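Local structure of putative 2,5-diketo-D-gluconic acid reductase B (Sinorhizobium meliloti, 3UP8) at residues A[47-52]-A[70-75]; A[127-132]-A[285-290]; A[217-222]-A[277-282]. The protein probably reduces methylglyoxal to hydroxyacetone with NADPH and may also act as a 2,5-diketo-D-gluconic acid reductase. All coordinates share one frame; numbering follows the deposited sequence.

How the interactions relate
Starting from the N terminus, interaction 1 closes a short loop: the chain runs down helix 46-59, through barrel strand 63-65, and returns at 70-75 to pack the start of helix 73-83 against its predecessor. Interaction 2 opens only after that, bringing the loop behind strand 122-127 to the tail at 285-290 across 152 intervening residues. Interaction 3 falls wholly within this span, tying the start of helix 218-227 to the turn after helix 270-277; its 277-282 runs almost directly into 285-290. Interactions 1 and 2 meet where Tyr-70 CE1 lies 3.7 Å from His-128 CE1, and both reach the same acetate; interaction 3 sits apart on the outside, its nearest atoms about 22 Å from interaction 1.

Interaction 1. Residues A[47-52]-A[70-75]; sequences AEVLRI and YGNEAE. With ACT (acetate ion), chain C.
Leu-50 of helix 46-59 lies obliquely over the aliphatic part of Glu-75, in the first turn of helix 73-83, and this pair forms the tighter half of the contact. Leu-50 CG comes within 3.7 Å of Glu-75 CG, while its CD2 rests on Glu-75 CB and O. Glu-75 makes this possible by bending at its second torsion (chi2 87°): the CB-CG portion lies against the leucine and the carboxylate is led off, away from the apolar surface. Both residues remain partly exposed, so this close packing sits near the solvent side. Further in, buried Val-49 points at the second segment with CG1 3.8 Å from the carbonyl carbon of Glu-75.

The fit is looser toward Asn-72, where Val-49 CG2 stands 4.1 Å from ND2 and the two side chains cross at about a right angle. That amide is engaged by other partners: Thr-66 OG1 bonds to its OD1, and ND2 donates to the carbonyl oxygens of Thr-41 and Met-44. Two residues before Asn-72, Tyr-70, the predicted proton donor, turns its ring to the barrel mouth. Its hydroxyl donates to acetate O at 2.6 Å and is also bonded to Lys-95 NZ, while acetate OXT sits in the ring plane beside CE1.

The chemistry divides accordingly: methyls and methylenes, with some backbone carbonyl, join the two segments by van der Waals packing, whereas the directed polar bonds described here belong to Asn-72 and Tyr-70, where the acetate occupies a position consistent with that of a substrate's oxygen.

Interaction 2. Residues A[127-132]-A[285-290]; sequences LHWPGS and RIVNPQ. With ACT (acetate ion), chain C.
At the mouth of the probable substrate pocket, on the C-terminal side of the barrel strands, the indole of Trp-129 meets Val-287 and Pro-289 of the C-terminal loop. Pro-289 covers one face of the six-membered ring in a CH-pi contact, with CG 3.9 Å from the ring centroid and 18° off its normal. CD of the same proline comes nearer to the outer rim, 3.4 Å from Trp-129 CH2. Val-287 approaches differently, at the ring edge: its CG1 lies in the indole plane, 3.6 Å from CH2. The benzo end of the indole is thus met by one residue from above and by another end-on. A chi2 of 91° stands the indole across its CA-CB-CG plane, offering a face to the proline.

Both sides are held by others: Tyr-206 touches Trp-129 and Val-287, and the carboxylate of Glu-182 takes the backbone N-H groups of Ile-286 and Val-287. Next to Trp-129 in the chain, His-128, predicted to bind substrate, donates from NE2 to acetate OXT at 2.7 Å, with a bent N-H...O angle of 147°.

Apolar contact therefore builds the wall, and the N-H of His-128 supplies a polar point beside it. Acetate, probably from the crystallisation liquor, bridges His-128 and Tyr-70, consistent with a pocket that receives a small carbonyl or carboxylate group next to a greasy rim.

Interaction 3. Residues A[217-222]-A[277-282]; sequences DPLLTE and RELARP
The capped N terminus of helix 218-227, on the outside of the barrel, receives Leu-279 from the type I turn, Arg-277 to Ala-280, that follows helix 270-277. This leucine carries the whole contact; its two methyls share Asp-217 OD2 but part toward different leucines. CD1 lies 3.8 Å from Leu-220 CD2 and also against the carboxylate of Asp-217, the two side chains coming from opposite directions; Asp-217 OD2 is 3.8 Å from that methyl. CD2 turns to Leu-219, with 4.0 Å between the two CD2 atoms. Leu-219 and Leu-220 both cross Leu-279 obliquely, so Leu-279 is met by both leucines of the first turn and by the cap residue.

Asp-217 is the N-cap residue. With CG anti to the backbone N (chi1 -167°), its carboxylate folds over the helix start, and OD1 accepts from Leu-220 N at 3.1 Å. The bond is fairly straight at 159° but reaches the oxygen on its anti side, 27° out of the carboxylate plane. The other oxygen, OD2, is bonded to Tyr-186 OH. The carbonyl of the same residue is gripped twice, by Thr-221 N and by Thr-221 OG1, the latter at 2.8 Å; the two donors arrive from opposite faces of the carbonyl plane. Tyr-186 and Pro-185 also touch Leu-279, and a backbone bond joins Tyr-186 to Arg-281, so one loop backs both partners.

Chemically, a buried carboxylate is satisfied by a helix N-H and a tyrosine hydroxyl while leucine methyls come up against its OD2. The helix N terminus would probably stabilise its negative charge. The contact adds van der Waals packing of methyls on methyls and on a carboxylate oxygen, and a polar connection between the two segments runs through Tyr-186.

Interaction 1. Residues A[47-52]-A[70-75]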
loop_
_atom_site.group_PDB
_atom_site.type_symbol
_atom_site.label_atom_id
_atom_site.label_comp_id
_atom_site.label_asym_id
_atom_site.label_seq_id
_atom_site.Cartn_x
_atom_site.Cartn_y
_atom_site.Cartn_z
ATOM N N ALA A 47 19.615 -4.824 -0.102
ATOM C CA ALA A 47 20.470 -4.545 -1.256
ATOM C C ALA A 47 19.664 -4.184 -2.501
ATOM O O ALA A 47 20.047 -3.275 -3.230
ATOM C CB ALA A 47 21.415 -5.726 -1.540
ATOM N N GLU A 48 18.556 -4.894 -2.737
ATOM C CA GLU A 48 17.646 -4.565 -3.841
ATOM C C GLU A 48 17.092 -3.140 -3.718
ATOM O O GLU A 48 17.037 -2.402 -4.707
ATOM C CB GLU A 48 16.493 -5.567 -3.927
ATOM C CG GLU A 48 16.858 -6.930 -4.501
ATOM C CD GLU A 48 15.679 -7.898 -4.515
ATOM O OE1 GLU A 48 15.033 -8.094 -3.461
ATOM O OE2 GLU A 48 15.394 -8.470 -5.590
ATOM N N VAL A 49 16.689 -2.755 -2.503
ATOM C CA VAL A 49 16.220 -1.390 -2.224
ATOM C C VAL A 49 17.291 -0.328 -2.526
ATOM O O VAL A 49 16.997 0.685 -3.174
ATOM C CB VAL A 49 15.688 -1.253 -0.756
ATOM C CG1 VAL A 49 15.512 0.212 -0.352
ATOM C CG2 VAL A 49 14.384 -2.019 -0.595
ATOM N N LEU A 50 18.523 -0.559 -2.067
ATOM C CA LEU A 50 19.611 0.403 -2.281
ATOM C C LEU A 50 19.963 0.584 -3.760
ATOM O O LEU A 50 20.397 1.661 -4.170
ATOM C CB LEU A 50 20.875 -0.011 -1.531
ATOM C CG LEU A 50 20.991 0.156 -0.026
ATOM C CD1 LEU A 50 22.338 -0.407 0.408
ATOM C CD2 LEU A 50 20.847 1.605 0.390
ATOM N N ARG A 51 19.785 -0.475 -4.543
ATOM C CA ARG A 51 20.032 -0.435 -5.975
ATOM C C ARG A 51 18.882 0.236 -6.733
ATOM O O ARG A 51 19.111 1.149 -7.535
ATOM C CB ARG A 51 20.248 -1.855 -6.505
ATOM C CG ARG A 51 20.898 -1.932 -7.898
ATOM C CD ARG A 51 20.572 -3.260 -8.578
ATOM N NE ARG A 51 20.696 -4.384 -7.646
ATOM C CZ ARG A 51 19.872 -5.431 -7.604
ATOM N NH1 ARG A 51 18.849 -5.517 -8.449
ATOM N NH2 ARG A 51 20.072 -6.393 -6.708
ATOM N N ILE A 52 17.652 -0.195 -6.466
ATOM C CA ILE A 52 16.519 0.163 -7.326
ATOM C C ILE A 52 15.755 1.418 -6.893
ATOM O O ILE A 52 15.348 2.216 -7.744
ATOM C CB ILE A 52 15.564 -1.041 -7.505
ATOM C CG1 ILE A 52 16.311 -2.192 -8.178
ATOM C CG2 ILE A 52 14.352 -0.672 -8.342
ATOM C CD1 ILE A 52 16.219 -3.483 -7.410
ATOM N N TYR A 70 9.833 -5.897 7.534
ATOM C CA TYR A 70 10.567 -6.180 6.284
ATOM C C TYR A 70 12.068 -6.131 6.490
ATOM O O TYR A 70 12.796 -6.743 5.735
ATOM C CB TYR A 70 10.235 -5.215 5.131
ATOM C CG TYR A 70 8.785 -5.051 4.788
ATOM C CD1 TYR A 70 7.838 -6.034 5.091
ATOM C CD2 TYR A 70 8.363 -3.909 4.113
ATOM C CE1 TYR A 70 6.491 -5.855 4.754
ATOM C CE2 TYR A 70 7.029 -3.724 3.780
ATOM C CZ TYR A 70 6.100 -4.687 4.111
ATOM O OH TYR A 70 4.779 -4.460 3.759
ATOM N N GLY A 71 12.533 -5.399 7.496
ATOM C CA GLY A 71 13.965 -5.321 7.774
ATOM C C GLY A 71 14.758 -4.468 6.793
ATOM O O GLY A 71 15.976 -4.560 6.733
ATOM N N ASN A 72 14.082 -3.631 6.012
ATOM C CA ASN A 72 14.800 -2.793 5.039
ATOM C C ASN A 72 14.581 -1.287 5.214
ATOM O O ASN A 72 14.896 -0.502 4.311
ATOM C CB ASN A 72 14.454 -3.234 3.610
ATOM C CG ASN A 72 12.948 -3.229 3.343
ATOM O OD1 ASN A 72 12.195 -2.511 3.997
ATOM N ND2 ASN A 72 12.510 -4.034 2.379
ATOM N N GLU A 73 14.058 -0.876 6.373
ATOM C CA GLU A 73 13.828 0.558 6.630
ATOM C C GLU A 73 15.109 1.387 6.525
ATOM O O GLU A 73 15.096 2.500 5.972
ATOM C CB GLU A 73 13.212 0.783 8.013
ATOM C CG GLU A 73 11.713 0.512 8.107
ATOM C CD GLU A 73 11.222 0.545 9.559
ATOM O OE1 GLU A 73 11.923 -0.014 10.448
ATOM O OE2 GLU A 73 10.152 1.143 9.813
ATOM N N ALA A 74 16.211 0.851 7.058
ATOM C CA ALA A 74 17.510 1.527 6.986
ATOM C C ALA A 74 17.890 1.901 5.545
ATOM O O ALA A 74 18.325 3.025 5.274
ATOM C CB ALA A 74 18.619 0.660 7.642
ATOM N N GLU A 75 17.696 0.966 4.627
ATOM C CA GLU A 75 18.080 1.171 3.232
ATOM C C GLU A 75 17.099 2.108 2.530
ATOM O O GLU A 75 17.509 2.903 1.684
ATOM C CB GLU A 75 18.202 -0.184 2.519
ATOM C CG GLU A 75 19.387 -1.035 3.033
ATOM C CD GLU A 75 19.065 -1.916 4.239
ATOM O OE1 GLU A 75 17.984 -1.773 4.861
ATOM O OE2 GLU A 75 19.916 -2.774 4.575
HETATM C C ACT C . 2.870 -7.322 3.711
HETATM O O ACT C . 3.003 -6.268 3.052
HETATM O OXT ACT C . 3.538 -7.387 4.750
HETATM C CH3 ACT C . 1.970 -8.446 3.301
#

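Interaction 2. Residues A[127-132]-A[285-290]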
loop_
_atom_site.group_PDB
_atom_site.type_symbol
_atom_site.label_atom_id
_atom_site.label_comp_id
_atom_site.label_asym_id
_atom_site.label_seq_id
_atom_site.Cartn_x
_atom_site.Cartn_y
_atom_site.Cartn_z
ATOM N N LEU A 127 -0.981 -0.031 11.417
ATOM C CA LEU A 127 -0.958 -1.278 12.146
ATOM C C LEU A 127 -0.894 -2.361 11.079
ATOM O O LEU A 127 -1.772 -2.443 10.198
ATOM C CB LEU A 127 -2.227 -1.428 13.015
ATOM C CG LEU A 127 -2.521 -0.256 13.961
ATOM C CD1 LEU A 127 -3.900 -0.385 14.627
ATOM C CD2 LEU A 127 -1.407 -0.094 15.028
ATOM N N HIS A 128 0.139 -3.195 11.165
ATOM C CA HIS A 128 0.444 -4.141 10.084
ATOM C C HIS A 128 -0.584 -5.267 9.943
ATOM O O HIS A 128 -0.969 -5.623 8.833
ATOM C CB HIS A 128 1.866 -4.710 10.262
ATOM C CG HIS A 128 2.503 -5.160 8.986
ATOM N ND1 HIS A 128 3.870 -5.180 8.805
ATOM C CD2 HIS A 128 1.963 -5.596 7.820
ATOM C CE1 HIS A 128 4.146 -5.617 7.590
ATOM N NE2 HIS A 128 3.008 -5.870 6.968
ATOM N N TRP A 129 -1.038 -5.805 11.076
ATOM C CA TRP A 129 -2.002 -6.893 11.107
ATOM C C TRP A 129 -2.951 -6.669 12.276
ATOM O O TRP A 129 -2.539 -6.102 13.285
ATOM C CB TRP A 129 -1.298 -8.248 11.259
ATOM C CG TRP A 129 -0.596 -8.676 10.004
ATOM C CD1 TRP A 129 0.690 -8.412 9.662
ATOM C CD2 TRP A 129 -1.163 -9.410 8.914
ATOM N NE1 TRP A 129 0.971 -8.940 8.424
ATOM C CE2 TRP A 129 -0.157 -9.550 7.941
ATOM C CE3 TRP A 129 -2.428 -9.963 8.667
ATOM C CZ2 TRP A 129 -0.370 -10.223 6.738
ATOM C CZ3 TRP A 129 -2.638 -10.637 7.464
ATOM C CH2 TRP A 129 -1.615 -10.744 6.513
ATOM N N PRO A 130 -4.217 -7.125 12.155
ATOM C CA PRO A 130 -5.212 -6.972 13.240
ATOM C C PRO A 130 -5.067 -7.954 14.406
ATOM O O PRO A 130 -5.423 -7.607 15.543
ATOM C CB PRO A 130 -6.544 -7.219 12.529
ATOM C CG PRO A 130 -6.189 -8.161 11.426
ATOM C CD PRO A 130 -4.827 -7.693 10.937
ATOM N N GLY A 131 -4.553 -9.154 14.125
ATOM C CA GLY A 131 -4.406 -10.216 15.132
ATOM C C GLY A 131 -3.366 -9.940 16.196
ATOM O O GLY A 131 -2.173 -9.818 15.906
ATOM N N SER A 132 -3.839 -9.831 17.436
ATOM C CA SER A 132 -3.015 -9.452 18.582
ATOM C C SER A 132 -3.834 -9.624 19.863
ATOM O O SER A 132 -5.059 -9.440 19.850
ATOM C CB SER A 132 -2.599 -7.981 18.464
ATOM O OG SER A 132 -1.851 -7.560 19.600
ATOM N N ARG A 285 -6.742 -15.694 -2.310
ATOM C CA ARG A 285 -5.889 -15.053 -1.295
ATOM C C ARG A 285 -4.574 -15.792 -1.126
ATOM O O ARG A 285 -4.552 -17.026 -0.983
ATOM C CB ARG A 285 -6.603 -14.973 0.050
ATOM C CG ARG A 285 -5.828 -14.164 1.086
ATOM C CD ARG A 285 -6.550 -14.160 2.411
ATOM N NE ARG A 285 -7.906 -13.626 2.309
ATOM C CZ ARG A 285 -8.208 -12.328 2.242
ATOM N NH1 ARG A 285 -7.241 -11.408 2.266
ATOM N NH2 ARG A 285 -9.487 -11.950 2.154
ATOM N N ILE A 286 -3.486 -15.023 -1.137
ATOM C CA ILE A 286 -2.127 -15.546 -1.023
ATOM C C ILE A 286 -1.599 -15.454 0.411
ATOM O O ILE A 286 -1.003 -16.403 0.913
ATOM C CB ILE A 286 -1.165 -14.780 -1.969
ATOM C CG1 ILE A 286 -1.615 -14.924 -3.428
ATOM C CG2 ILE A 286 0.309 -15.249 -1.792
ATOM C CD1 ILE A 286 -0.973 -13.897 -4.361
ATOM N N VAL A 287 -1.826 -14.313 1.068
ATOM C CA VAL A 287 -1.241 -14.049 2.391
ATOM C C VAL A 287 -2.278 -14.268 3.498
ATOM O O VAL A 287 -3.270 -13.551 3.576
ATOM C CB VAL A 287 -0.657 -12.597 2.463
ATOM C CG1 VAL A 287 0.050 -12.350 3.795
ATOM C CG2 VAL A 287 0.316 -12.347 1.302
ATOM N N ASN A 288 -2.046 -15.259 4.360
ATOM C CA ASN A 288 -3.024 -15.637 5.384
ATOM C C ASN A 288 -2.338 -16.214 6.646
ATOM O O ASN A 288 -2.542 -17.387 6.983
ATOM C CB ASN A 288 -3.988 -16.671 4.782
ATOM C CG ASN A 288 -5.357 -16.679 5.449
ATOM O OD1 ASN A 288 -5.579 -16.057 6.491
ATOM N ND2 ASN A 288 -6.291 -17.396 4.837
ATOM N N PRO A 289 -1.494 -15.411 7.326
ATOM C CA PRO A 289 -0.777 -15.983 8.479
ATOM C C PRO A 289 -1.676 -16.202 9.696
ATOM O O PRO A 289 -2.405 -15.302 10.126
ATOM C CB PRO A 289 0.340 -14.972 8.760
ATOM C CG PRO A 289 -0.147 -13.697 8.175
ATOM C CD PRO A 289 -1.055 -14.040 7.018
ATOM N N GLN A 290 -1.643 -17.424 10.217
ATOM C CA GLN A 290 -2.455 -17.803 11.372
ATOM C C GLN A 290 -2.107 -16.929 12.576
ATOM O O GLN A 290 -0.931 -16.705 12.870
ATOM C CB GLN A 290 -2.246 -19.295 11.683
ATOM C CG GLN A 290 -2.921 -19.798 12.962
ATOM C CD GLN A 290 -4.421 -19.581 12.963
ATOM O OE1 GLN A 290 -5.015 -19.305 14.011
ATOM N NE2 GLN A 290 -5.046 -19.694 11.782
HETATM C C ACT C . 2.870 -7.322 3.711
HETATM O O ACT C . 3.003 -6.268 3.052
HETATM O OXT ACT C . 3.538 -7.387 4.750
HETATM C CH3 ACT C . 1.970 -8.446 3.301
#

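Interaction 3. Residues A[217-222]-A[277-282]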
loop_
_atom_site.group_PDB
_atom_site.type_symbol
_atom_site.label_atom_id
_atom_site.label_comp_id
_atom_site.label_asym_id
_atom_site.label_seq_id
_atom_site.Cartn_x
_atom_site.Cartn_y
_atom_site.Cartn_z
ATOM N N ASP A 217 -1.622 -14.841 -17.207
ATOM C CA ASP A 217 -3.049 -14.873 -17.475
ATOM C C ASP A 217 -3.338 -14.523 -18.937
ATOM O O ASP A 217 -2.900 -13.476 -19.423
ATOM C CB ASP A 217 -3.808 -13.940 -16.532
ATOM C CG ASP A 217 -5.304 -14.181 -16.555
ATOM O OD1 ASP A 217 -5.949 -13.811 -17.555
ATOM O OD2 ASP A 217 -5.850 -14.722 -15.570
ATOM N N PRO A 218 -4.071 -15.409 -19.639
ATOM C CA PRO A 218 -4.389 -15.198 -21.060
ATOM C C PRO A 218 -5.346 -14.029 -21.294
ATOM O O PRO A 218 -5.162 -13.279 -22.257
ATOM C CB PRO A 218 -5.044 -16.520 -21.482
ATOM C CG PRO A 218 -5.566 -17.118 -20.204
ATOM C CD PRO A 218 -4.597 -16.694 -19.137
ATOM N N LEU A 219 -6.356 -13.872 -20.436
ATOM C CA LEU A 219 -7.264 -12.739 -20.572
ATOM C C LEU A 219 -6.515 -11.408 -20.410
ATOM O O LEU A 219 -6.725 -10.469 -21.190
ATOM C CB LEU A 219 -8.455 -12.835 -19.612
ATOM C CG LEU A 219 -9.402 -11.621 -19.562
ATOM C CD1 LEU A 219 -10.252 -11.483 -20.828
ATOM C CD2 LEU A 219 -10.301 -11.676 -18.332
ATOM N N LEU A 220 -5.633 -11.340 -19.414
ATOM C CA LEU A 220 -4.862 -10.116 -19.149
ATOM C C LEU A 220 -3.838 -9.815 -20.239
ATOM O O LEU A 220 -3.574 -8.654 -20.545
ATOM C CB LEU A 220 -4.184 -10.167 -17.774
ATOM C CG LEU A 220 -5.099 -10.398 -16.565
ATOM C CD1 LEU A 220 -4.297 -10.365 -15.259
ATOM C CD2 LEU A 220 -6.259 -9.410 -16.526
ATOM N N THR A 221 -3.265 -10.861 -20.828
ATOM C CA THR A 221 -2.369 -10.692 -21.969
ATOM C C THR A 221 -3.155 -10.196 -23.185
ATOM O O THR A 221 -2.644 -9.396 -23.970
ATOM C CB THR A 221 -1.618 -12.001 -22.302
ATOM O OG1 THR A 221 -0.900 -12.445 -21.146
ATOM C CG2 THR A 221 -0.635 -11.792 -23.441
ATOM N N GLU A 222 -4.399 -10.658 -23.319
ATOM C CA GLU A 222 -5.263 -10.254 -24.427
ATOM C C GLU A 222 -5.621 -8.775 -24.323
ATOM O O GLU A 222 -5.523 -8.023 -25.301
ATOM C CB GLU A 222 -6.541 -11.100 -24.487
ATOM C CG GLU A 222 -7.344 -10.865 -25.776
ATOM C CD GLU A 222 -8.792 -11.323 -25.701
ATOM O OE1 GLU A 222 -9.111 -12.269 -24.938
ATOM O OE2 GLU A 222 -9.619 -10.742 -26.436
ATOM N N ARG A 277 -12.650 -8.215 -13.373
ATOM C CA ARG A 277 -13.381 -8.469 -12.131
ATOM C C ARG A 277 -13.870 -9.929 -12.014
ATOM O O ARG A 277 -13.930 -10.487 -10.902
ATOM C CB ARG A 277 -14.548 -7.481 -12.005
ATOM C CG ARG A 277 -15.196 -7.411 -10.620
ATOM C CD ARG A 277 -16.602 -6.809 -10.694
ATOM N NE ARG A 277 -17.525 -7.419 -9.720
ATOM C CZ ARG A 277 -18.165 -8.585 -9.887
ATOM N NH1 ARG A 277 -17.997 -9.312 -10.991
ATOM N NH2 ARG A 277 -18.973 -9.041 -8.933
ATOM N N GLU A 278 -14.200 -10.537 -13.158
ATOM C CA GLU A 278 -14.657 -11.940 -13.224
ATOM C C GLU A 278 -13.597 -12.982 -12.848
ATOM O O GLU A 278 -13.925 -14.153 -12.644
ATOM C CB GLU A 278 -15.183 -12.288 -14.627
ATOM C CG GLU A 278 -16.412 -11.514 -15.087
ATOM C CD GLU A 278 -17.632 -11.688 -14.183
ATOM O OE1 GLU A 278 -17.699 -12.681 -13.410
ATOM O OE2 GLU A 278 -18.537 -10.820 -14.263
ATOM N N LEU A 279 -12.336 -12.563 -12.786
ATOM C CA LEU A 279 -11.235 -13.463 -12.453
ATOM C C LEU A 279 -11.166 -13.872 -10.977
ATOM O O LEU A 279 -10.377 -14.745 -10.632
ATOM C CB LEU A 279 -9.890 -12.873 -12.907
ATOM C CG LEU A 279 -9.683 -12.696 -14.413
ATOM C CD1 LEU A 279 -8.358 -11.986 -14.694
ATOM C CD2 LEU A 279 -9.761 -14.041 -15.142
ATOM N N ALA A 280 -11.985 -13.261 -10.120
ATOM C CA ALA A 280 -11.944 -13.538 -8.677
ATOM C C ALA A 280 -12.259 -15.007 -8.362
ATOM O O ALA A 280 -13.180 -15.597 -8.942
ATOM C CB ALA A 280 -12.871 -12.604 -7.915
ATOM N N ARG A 281 -11.467 -15.586 -7.458
ATOM C CA ARG A 281 -11.563 -16.999 -7.088
ATOM C C ARG A 281 -11.706 -17.109 -5.570
ATOM O O ARG A 281 -11.056 -16.353 -4.831
ATOM C CB ARG A 281 -10.301 -17.763 -7.517
ATOM C CG ARG A 281 -9.964 -17.774 -9.017
ATOM C CD ARG A 281 -10.867 -18.723 -9.815
ATOM N NE ARG A 281 -10.912 -20.071 -9.235
ATOM C CZ ARG A 281 -12.002 -20.836 -9.194
ATOM N NH1 ARG A 281 -13.149 -20.399 -9.704
ATOM N NH2 ARG A 281 -11.950 -22.039 -8.634
ATOM N N PRO A 282 -12.541 -18.056 -5.090
ATOM C CA PRO A 282 -12.678 -18.230 -3.636
ATOM C C PRO A 282 -11.352 -18.612 -2.957
ATOM O O PRO A 282 -11.196 -18.420 -1.756
ATOM C CB PRO A 282 -13.717 -19.354 -3.505
ATOM C CG PRO A 282 -13.650 -20.095 -4.820
ATOM C CD PRO A 282 -13.311 -19.062 -5.855
#